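Local coordinates for protein histone acetyltransferase, ELP3 family (Methanocaldococcus infernus, PDB 6IA8) that forms 5-carboxymethyluridine at uridine 34, the wobble base of tRNAs, using acetyl-CoA and S-adenosyl-L-methionine, at residues E173-N178 against S494-R499; E300-G305 against I344-K349; H378-Y381 against I385-D388. All coordinates share one frame; numbering follows the deposited sequence.

Interaction 1 (E173-N178 against S494-R499); sequences EAQKIN and SGIGVR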
loop_
_atom_site.group_PDB
_atom_site.type_symbol
_atom_site.label_atom_id
_atom_site.label_comp_id
_atom_site.label_asym_id
_atom_site.label_seq_id
_atom_site.Cartn_x
_atom_site.Cartn_y
_atom_site.Cartn_z
ATOM N N GLU A 173 -22.873 6.706 9.446
ATOM C CA GLU A 173 -23.917 6.630 8.433
ATOM C C GLU A 173 -23.337 6.704 7.024
ATOM O O GLU A 173 -23.802 5.991 6.127
ATOM C CB GLU A 173 -24.950 7.731 8.627
ATOM C CG GLU A 173 -26.133 7.565 7.677
ATOM C CD GLU A 173 -27.079 8.762 7.674
ATOM O OE1 GLU A 173 -28.177 8.648 7.096
ATOM O OE2 GLU A 173 -26.711 9.806 8.235
ATOM N N ALA A 174 -22.344 7.579 6.805
ATOM C CA ALA A 174 -21.693 7.670 5.499
ATOM C C ALA A 174 -21.026 6.347 5.126
ATOM O O ALA A 174 -21.023 5.934 3.954
ATOM C CB ALA A 174 -20.663 8.799 5.521
ATOM N N GLN A 175 -20.424 5.679 6.106
ATOM C CA GLN A 175 -19.806 4.385 5.829
ATOM C C GLN A 175 -20.864 3.368 5.412
ATOM O O GLN A 175 -20.695 2.638 4.427
ATOM C CB GLN A 175 -19.033 3.902 7.062
ATOM C CG GLN A 175 -17.792 4.710 7.336
ATOM C CD GLN A 175 -17.168 4.414 8.688
ATOM O OE1 GLN A 175 -17.880 4.063 9.614
ATOM N NE2 GLN A 175 -15.841 4.591 8.817
ATOM N N LYS A 176 -21.990 3.339 6.129
ATOM C CA LYS A 176 -23.038 2.372 5.825
ATOM C C LYS A 176 -23.604 2.630 4.444
ATOM O O LYS A 176 -23.795 1.699 3.653
ATOM C CB LYS A 176 -24.138 2.447 6.882
ATOM C CG LYS A 176 -25.259 1.453 6.706
ATOM N N ILE A 177 -23.870 3.900 4.133
ATOM C CA ILE A 177 -24.373 4.247 2.810
ATOM C C ILE A 177 -23.386 3.807 1.735
ATOM O O ILE A 177 -23.780 3.289 0.682
ATOM C CB ILE A 177 -24.648 5.757 2.723
ATOM C CG1 ILE A 177 -25.806 6.137 3.650
ATOM C CG2 ILE A 177 -24.901 6.151 1.263
ATOM C CD1 ILE A 177 -25.966 7.644 3.843
ATOM N N ASN A 178 -22.086 4.023 1.973
ATOM C CA ASN A 178 -21.083 3.745 0.949
ATOM C C ASN A 178 -20.986 2.256 0.621
ATOM O O ASN A 178 -20.534 1.901 -0.470
ATOM C CB ASN A 178 -19.716 4.273 1.394
ATOM C CG ASN A 178 -18.690 4.193 0.305
ATOM O OD1 ASN A 178 -17.825 3.354 0.321
ATOM N ND2 ASN A 178 -18.796 5.069 -0.658
ATOM N N SER A 494 -11.453 -5.449 5.706
ATOM C CA SER A 494 -12.242 -5.199 4.511
ATOM C C SER A 494 -12.408 -3.704 4.323
ATOM O O SER A 494 -12.719 -2.994 5.282
ATOM C CB SER A 494 -13.633 -5.845 4.636
ATOM O OG SER A 494 -14.504 -5.480 3.570
ATOM N N GLY A 495 -12.258 -3.235 3.090
ATOM C CA GLY A 495 -12.682 -1.885 2.780
ATOM C C GLY A 495 -14.176 -1.727 3.002
ATOM O O GLY A 495 -14.946 -2.697 2.946
ATOM N N ILE A 496 -14.585 -0.487 3.276
ATOM C CA ILE A 496 -16.001 -0.207 3.500
ATOM C C ILE A 496 -16.834 -0.758 2.348
ATOM O O ILE A 496 -17.865 -1.408 2.561
ATOM C CB ILE A 496 -16.217 1.305 3.689
ATOM C CG1 ILE A 496 -15.464 1.778 4.940
ATOM C CG2 ILE A 496 -17.696 1.627 3.758
ATOM C CD1 ILE A 496 -15.166 3.288 4.956
ATOM N N GLY A 497 -16.399 -0.507 1.107
ATOM C CA GLY A 497 -17.154 -0.907 -0.058
ATOM C C GLY A 497 -16.975 -2.343 -0.487
ATOM O O GLY A 497 -17.515 -2.742 -1.521
ATOM N N VAL A 498 -16.249 -3.138 0.289
ATOM C CA VAL A 498 -16.035 -4.554 -0.001
ATOM C C VAL A 498 -16.750 -5.462 1.000
ATOM O O VAL A 498 -16.757 -6.692 0.815
ATOM C CB VAL A 498 -14.526 -4.893 -0.024
ATOM C CG1 VAL A 498 -14.287 -6.281 -0.624
ATOM C CG2 VAL A 498 -13.733 -3.846 -0.757
ATOM N N ARG A 499 -17.324 -4.906 2.066
ATOM C CA ARG A 499 -17.953 -5.737 3.083
ATOM C C ARG A 499 -18.992 -6.655 2.458
ATOM O O ARG A 499 -19.114 -7.824 2.842
ATOM C CB ARG A 499 -18.572 -4.834 4.155
ATOM C CG ARG A 499 -17.502 -4.060 4.952
ATOM C CD ARG A 499 -18.107 -3.041 5.913
ATOM N NE ARG A 499 -17.082 -2.408 6.738
ATOM C CZ ARG A 499 -17.234 -1.251 7.375
ATOM N NH1 ARG A 499 -18.375 -0.583 7.285
ATOM N NH2 ARG A 499 -16.235 -0.753 8.095
#
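Ile496 meets Gln175 and Asn178 by van der Waals packing, its two branches reaching different parts of the helix. The CG2 methyl approaches the backbone tightly, 3.2 Å from Gln175 O, and lies 3.8 Å from Asn178 OD1. Ile496 CD1, on the longer branch, rests 3.8 Å from Gln175 CG, the two chains crossing at about a right angle. With CG1 anti to the carbonyl carbon of Ile496 (chi1 -63°) and CG2 anti to its backbone N, this beta-branched residue with one long arm can touch both helix side chains at once.

Polar bonding runs away from the contact. The Asn178 amide is held from both sides in sequence: OD1 accepts from Cys185 N, and ND2 donates to His183 O and, earlier in the chain, to Asn164 OD1. Gln175 NE2 donates to Lys207 O. On the loop side, two donors grip Gly495 O from opposite faces of its plane, Ser494 OG at 2.9 Å and Val498 N at 3.0 Å. Gly497, its CA 6.2 Å from that of Asn178, pairs through its backbone with Cys185.

Charge enters beside this patch: Ile496 CA, of the same segment, lies over one face of the Arg499 guanidinium, toward its rim, and NH1 forms a salt bridge with Glu179. This buried junction between the radical SAM and acetyltransferase regions thus relies on van der Waals fit of one isoleucine against polar and apolar atoms alike, while the Asn178 amide and Gln175 NE2 bond to surrounding residues.

Interaction 2 (E300-G305 against I344-K349); sequences EMWKRG and IVDGVK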
loop_
_atom_site.group_PDB
_atom_site.type_symbol
_atom_site.label_atom_id
_atom_site.label_comp_id
_atom_site.label_asym_id
_atom_site.label_seq_id
_atom_site.Cartn_x
_atom_site.Cartn_y
_atom_site.Cartn_z
ATOM N N GLU A 300 18.975 23.276 4.079
ATOM C CA GLU A 300 19.979 23.900 4.937
ATOM C C GLU A 300 21.264 23.072 4.953
ATOM O O GLU A 300 22.365 23.604 4.780
ATOM C CB GLU A 300 19.427 24.076 6.352
ATOM C CG GLU A 300 18.376 25.169 6.485
ATOM C CD GLU A 300 18.898 26.539 6.067
ATOM O OE1 GLU A 300 18.695 26.929 4.899
ATOM O OE2 GLU A 300 19.524 27.224 6.903
ATOM N N MET A 301 21.134 21.751 5.117
ATOM C CA MET A 301 22.295 20.866 5.087
ATOM C C MET A 301 23.034 20.994 3.765
ATOM O O MET A 301 24.264 21.112 3.737
ATOM C CB MET A 301 21.849 19.418 5.326
ATOM C CG MET A 301 21.100 19.237 6.642
ATOM S SD MET A 301 20.442 17.575 6.878
ATOM C CE MET A 301 21.969 16.653 7.090
ATOM N N TRP A 302 22.290 20.988 2.654
ATOM C CA TRP A 302 22.904 21.151 1.340
ATOM C C TRP A 302 23.643 22.476 1.245
ATOM O O TRP A 302 24.751 22.534 0.706
ATOM C CB TRP A 302 21.835 21.040 0.252
ATOM C CG TRP A 302 22.308 21.326 -1.139
ATOM C CD1 TRP A 302 22.924 20.451 -1.995
ATOM C CD2 TRP A 302 22.208 22.572 -1.846
ATOM N NE1 TRP A 302 23.199 21.072 -3.190
ATOM C CE2 TRP A 302 22.760 22.368 -3.131
ATOM C CE3 TRP A 302 21.681 23.827 -1.530
ATOM C CZ2 TRP A 302 22.815 23.378 -4.085
ATOM C CZ3 TRP A 302 21.738 24.827 -2.481
ATOM C CH2 TRP A 302 22.304 24.600 -3.740
ATOM N N LYS A 303 23.057 23.541 1.793
ATOM C CA LYS A 303 23.669 24.861 1.745
ATOM C C LYS A 303 24.997 24.861 2.488
ATOM O O LYS A 303 25.954 25.525 2.072
ATOM C CB LYS A 303 22.683 25.870 2.344
ATOM C CG LYS A 303 23.122 27.313 2.389
ATOM C CD LYS A 303 22.004 28.186 2.986
ATOM N N ARG A 304 25.074 24.125 3.599
ATOM C CA ARG A 304 26.296 24.111 4.394
ATOM C C ARG A 304 27.385 23.230 3.791
ATOM O O ARG A 304 28.485 23.162 4.350
ATOM C CB ARG A 304 26.031 23.592 5.812
ATOM C CG ARG A 304 24.930 24.236 6.604
ATOM C CD ARG A 304 24.594 23.300 7.776
ATOM N NE ARG A 304 23.250 23.484 8.314
ATOM C CZ ARG A 304 22.599 22.560 9.012
ATOM N NH1 ARG A 304 23.163 21.379 9.244
ATOM N NH2 ARG A 304 21.378 22.809 9.466
ATOM N N GLY A 305 27.091 22.488 2.725
ATOM C CA GLY A 305 28.052 21.537 2.213
ATOM C C GLY A 305 28.037 20.200 2.913
ATOM O O GLY A 305 29.007 19.443 2.809
ATOM N N ILE A 344 13.109 21.504 -7.542
ATOM C CA ILE A 344 14.218 20.666 -7.101
ATOM C C ILE A 344 15.504 21.471 -7.258
ATOM O O ILE A 344 15.957 21.724 -8.376
ATOM C CB ILE A 344 14.281 19.357 -7.895
ATOM C CG1 ILE A 344 12.982 18.568 -7.707
ATOM C CG2 ILE A 344 15.483 18.535 -7.472
ATOM C CD1 ILE A 344 12.865 17.341 -8.592
ATOM N N VAL A 345 16.098 21.875 -6.134
ATOM C CA VAL A 345 17.367 22.595 -6.180
ATOM C C VAL A 345 18.488 21.669 -6.626
ATOM O O VAL A 345 19.359 22.058 -7.414
ATOM C CB VAL A 345 17.670 23.219 -4.804
ATOM C CG1 VAL A 345 19.038 23.878 -4.812
ATOM C CG2 VAL A 345 16.578 24.210 -4.418
ATOM N N ASP A 346 18.498 20.439 -6.116
ATOM C CA ASP A 346 19.524 19.465 -6.450
ATOM C C ASP A 346 18.947 18.073 -6.217
ATOM O O ASP A 346 18.072 17.873 -5.361
ATOM C CB ASP A 346 20.799 19.696 -5.622
ATOM C CG ASP A 346 22.020 18.997 -6.209
ATOM O OD1 ASP A 346 21.911 18.389 -7.292
ATOM O OD2 ASP A 346 23.093 19.055 -5.576
ATOM N N GLY A 347 19.464 17.116 -6.975
ATOM C CA GLY A 347 18.964 15.757 -6.940
ATOM C C GLY A 347 18.400 15.336 -8.284
ATOM O O GLY A 347 18.447 16.070 -9.269
ATOM N N VAL A 348 17.847 14.123 -8.306
ATOM C CA VAL A 348 17.275 13.609 -9.548
ATOM C C VAL A 348 16.111 14.494 -9.974
ATOM O O VAL A 348 15.136 14.662 -9.234
ATOM C CB VAL A 348 16.836 12.152 -9.377
ATOM C CG1 VAL A 348 16.080 11.674 -10.599
ATOM C CG2 VAL A 348 18.050 11.279 -9.115
ATOM N N LYS A 349 16.184 15.025 -11.193
ATOM C CA LYS A 349 15.133 15.873 -11.735
ATOM C C LYS A 349 14.339 15.214 -12.850
ATOM O O LYS A 349 13.192 15.608 -13.078
ATOM C CB LYS A 349 15.725 17.182 -12.283
ATOM C CG LYS A 349 16.671 17.903 -11.342
ATOM C CD LYS A 349 17.319 19.109 -12.030
#
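Trp302 is met by two consecutive residues, Val345 over a face of its indole and Asp346 at the pyrrole nitrogen. Its CG stands anti to the backbone N (chi1 174°), which sends the indole out from the helix to both. The CG1 methyl of Val345 makes a CH-pi contact, 3.8 Å from the centroid of the six-membered ring of Trp302 and 23° off its normal. It is displaced toward the rim, where Trp302 CH2 comes within 3.5 Å of Val345 CG1. The indole N-H donates to the carboxylate, with Trp302 NE1 3.1 Å from Asp346 OD2. That bond is bent, 136° at the hydrogen; it uses the anti lone pair of OD2, and the oxygen is tilted out of the indole plane. Tryptophan suits the place because one flat group offers both a broad apolar face and a donor.

The presentation of two successive side chains to one ring goes with a classic beta bulge: Val345 and Asp346 both face Val292 of the antiparallel strand 292-293 and pair with its backbone, in a two-stranded sheet of the radical SAM C-terminal region. Val292 also touches the Trp302 side chain.

Further out, Gly347 N donates to Asp346 OD1 over 2.8 Å from above the carboxylate plane. Gly347 has a positive phi, readily adopted by glycine. Behind Trp302 its helix closes in a Schellman motif at Gly305, also of positive phi, with Gly305 N bonded to Trp302 O.

Interaction 3 (H378-Y381 against I385-D388); sequences HVYY and ILPD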
loop_
_atom_site.group_PDB
_atom_site.type_symbol
_atom_site.label_atom_id
_atom_site.label_comp_id
_atom_site.label_asym_id
_atom_site.label_seq_id
_atom_site.Cartn_x
_atom_site.Cartn_y
_atom_site.Cartn_z
ATOM N N HIS A 378 0.133 -5.617 -15.728
ATOM C CA HIS A 378 1.436 -5.063 -16.063
ATOM C C HIS A 378 2.181 -5.942 -17.064
ATOM O O HIS A 378 2.833 -5.435 -17.987
ATOM C CB HIS A 378 2.263 -4.887 -14.795
ATOM C CG HIS A 378 3.487 -4.051 -14.988
ATOM N ND1 HIS A 378 4.761 -4.581 -14.981
ATOM C CD2 HIS A 378 3.638 -2.715 -15.166
ATOM C CE1 HIS A 378 5.642 -3.612 -15.154
ATOM N NE2 HIS A 378 4.987 -2.470 -15.265
ATOM N N VAL A 379 2.115 -7.259 -16.893
ATOM C CA VAL A 379 2.794 -8.150 -17.829
ATOM C C VAL A 379 2.201 -8.032 -19.225
ATOM O O VAL A 379 2.926 -8.088 -20.221
ATOM C CB VAL A 379 2.739 -9.602 -17.333
ATOM C CG1 VAL A 379 3.220 -10.552 -18.423
ATOM C CG2 VAL A 379 3.592 -9.756 -16.059
ATOM N N TYR A 380 0.874 -7.943 -19.329
ATOM C CA TYR A 380 0.270 -7.798 -20.649
ATOM C C TYR A 380 0.700 -6.486 -21.300
ATOM O O TYR A 380 1.044 -6.447 -22.487
ATOM C CB TYR A 380 -1.258 -7.880 -20.550
ATOM C CG TYR A 380 -1.893 -7.702 -21.886
ATOM C CD1 TYR A 380 -1.680 -8.626 -22.898
ATOM C CD2 TYR A 380 -2.677 -6.597 -22.162
ATOM C CE1 TYR A 380 -2.239 -8.455 -24.154
ATOM C CE2 TYR A 380 -3.250 -6.427 -23.425
ATOM C CZ TYR A 380 -3.019 -7.371 -24.407
ATOM O OH TYR A 380 -3.554 -7.235 -25.662
ATOM N N TYR A 381 0.697 -5.401 -20.536
ATOM C CA TYR A 381 1.122 -4.101 -21.069
ATOM C C TYR A 381 2.602 -4.092 -21.481
ATOM O O TYR A 381 2.969 -3.531 -22.529
ATOM C CB TYR A 381 0.851 -3.010 -20.024
ATOM C CG TYR A 381 1.600 -1.713 -20.250
ATOM C CD1 TYR A 381 1.125 -0.764 -21.143
ATOM C CD2 TYR A 381 2.777 -1.435 -19.565
ATOM C CE1 TYR A 381 1.801 0.421 -21.355
ATOM C CE2 TYR A 381 3.464 -0.253 -19.772
ATOM C CZ TYR A 381 2.969 0.673 -20.669
ATOM O OH TYR A 381 3.644 1.853 -20.878
ATOM N N ILE A 385 1.662 -10.665 -23.288
ATOM C CA ILE A 385 1.231 -12.041 -23.078
ATOM C C ILE A 385 0.276 -12.118 -21.895
ATOM O O ILE A 385 0.233 -11.253 -21.031
ATOM C CB ILE A 385 2.430 -12.980 -22.859
ATOM C CG1 ILE A 385 3.192 -12.571 -21.587
ATOM C CG2 ILE A 385 3.375 -12.973 -24.073
ATOM C CD1 ILE A 385 4.316 -13.566 -21.186
ATOM N N LEU A 386 -0.464 -13.204 -21.836
ATOM C CA LEU A 386 -1.496 -13.418 -20.840
ATOM C C LEU A 386 -1.248 -14.754 -20.164
ATOM O O LEU A 386 -0.560 -15.622 -20.712
ATOM C CB LEU A 386 -2.901 -13.423 -21.468
ATOM C CG LEU A 386 -3.378 -12.092 -22.053
ATOM C CD1 LEU A 386 -4.562 -12.323 -22.972
ATOM C CD2 LEU A 386 -3.747 -11.108 -20.973
ATOM N N PRO A 387 -1.857 -14.980 -19.012
ATOM C CA PRO A 387 -1.637 -16.247 -18.298
ATOM C C PRO A 387 -2.005 -17.464 -19.131
ATOM O O PRO A 387 -2.986 -17.466 -19.869
ATOM C CB PRO A 387 -2.556 -16.131 -17.087
ATOM C CG PRO A 387 -2.653 -14.652 -16.827
ATOM C CD PRO A 387 -2.641 -14.007 -18.234
ATOM N N ASP A 388 -1.191 -18.497 -19.014
ATOM C CA ASP A 388 -1.417 -19.772 -19.685
ATOM C C ASP A 388 -2.196 -20.669 -18.727
ATOM O O ASP A 388 -1.617 -21.151 -17.747
ATOM C CB ASP A 388 -0.083 -20.412 -20.049
ATOM C CG ASP A 388 -0.230 -21.768 -20.734
ATOM O OD1 ASP A 388 -1.343 -22.347 -20.737
ATOM O OD2 ASP A 388 0.798 -22.232 -21.261
#
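The loop 385-388 doubles back beside helix 376-383, bringing the CA of Ile385 to 5.0 Å from that of Tyr380 and setting the Ile385 carbonyl against the helix. There Ile385 O receives a CA-H...O contact from Tyr380 CA at 3.5 Å, with an angle of 130° at the hydrogen. The same oxygen lies in the plane of the tyrosine ring, at its edge, 3.7 Å from Tyr380 CD1, where weakly polarised ring hydrogens suit a carbonyl.

Three apolar side chains and the tyrosine ring complete the contact. Although the CB of Ile385 points away from the helix, CG1 occupies the position between its backbone N and carbonyl carbon (chi1 62°), and this brings it back to 3.8 Å from Val379 CG1; the two side chains run obliquely to one another. Leu386 sends one methyl to the ring obliquely, its CD2 being 3.8 Å from Tyr380 CD1 and 4.0 Å from Tyr380 CG. Ile385 O also lies 4.0 Å from Val379 CG1. Tyrosine fits here because its buried ring can pack against leucine while its hydroxyl reaches onward to a hydrogen bond with Ile459 N.

Beyond the segments, Val379, Ile385 and Pro387 all touch Ile418 of strand 418-427, and Asp388 N is bonded to Asp413 OD2. The arrangement is a helix-to-strand connection within the N-acetyltransferase region: a chain leaving a short helix folds back on it before entering strand 392-401, the outer strand of the mixed sheet of the GNAT fold.

The three contacts lie far apart. Interaction 1 joins the radical SAM region to the acetyltransferase region across 316 residues, and the other two are nested in the loop it closes. Interaction 2 lies on the opposite side of the chain's centre, 44 Å from interaction 1 between centres, at the surface and away from the annotated sites. Interaction 3 is centred 32 Å from interaction 1 and 41 Å from interaction 2. With respect to the acetyl-CoA sites inferred by similarity, Gly497 of interaction 1 lies about 8 Å from the side chain of Lys134 and about 9 Å from that of Tyr502, and the side chain of Leu386 of interaction 3 about 11 Å from that of Tyr469.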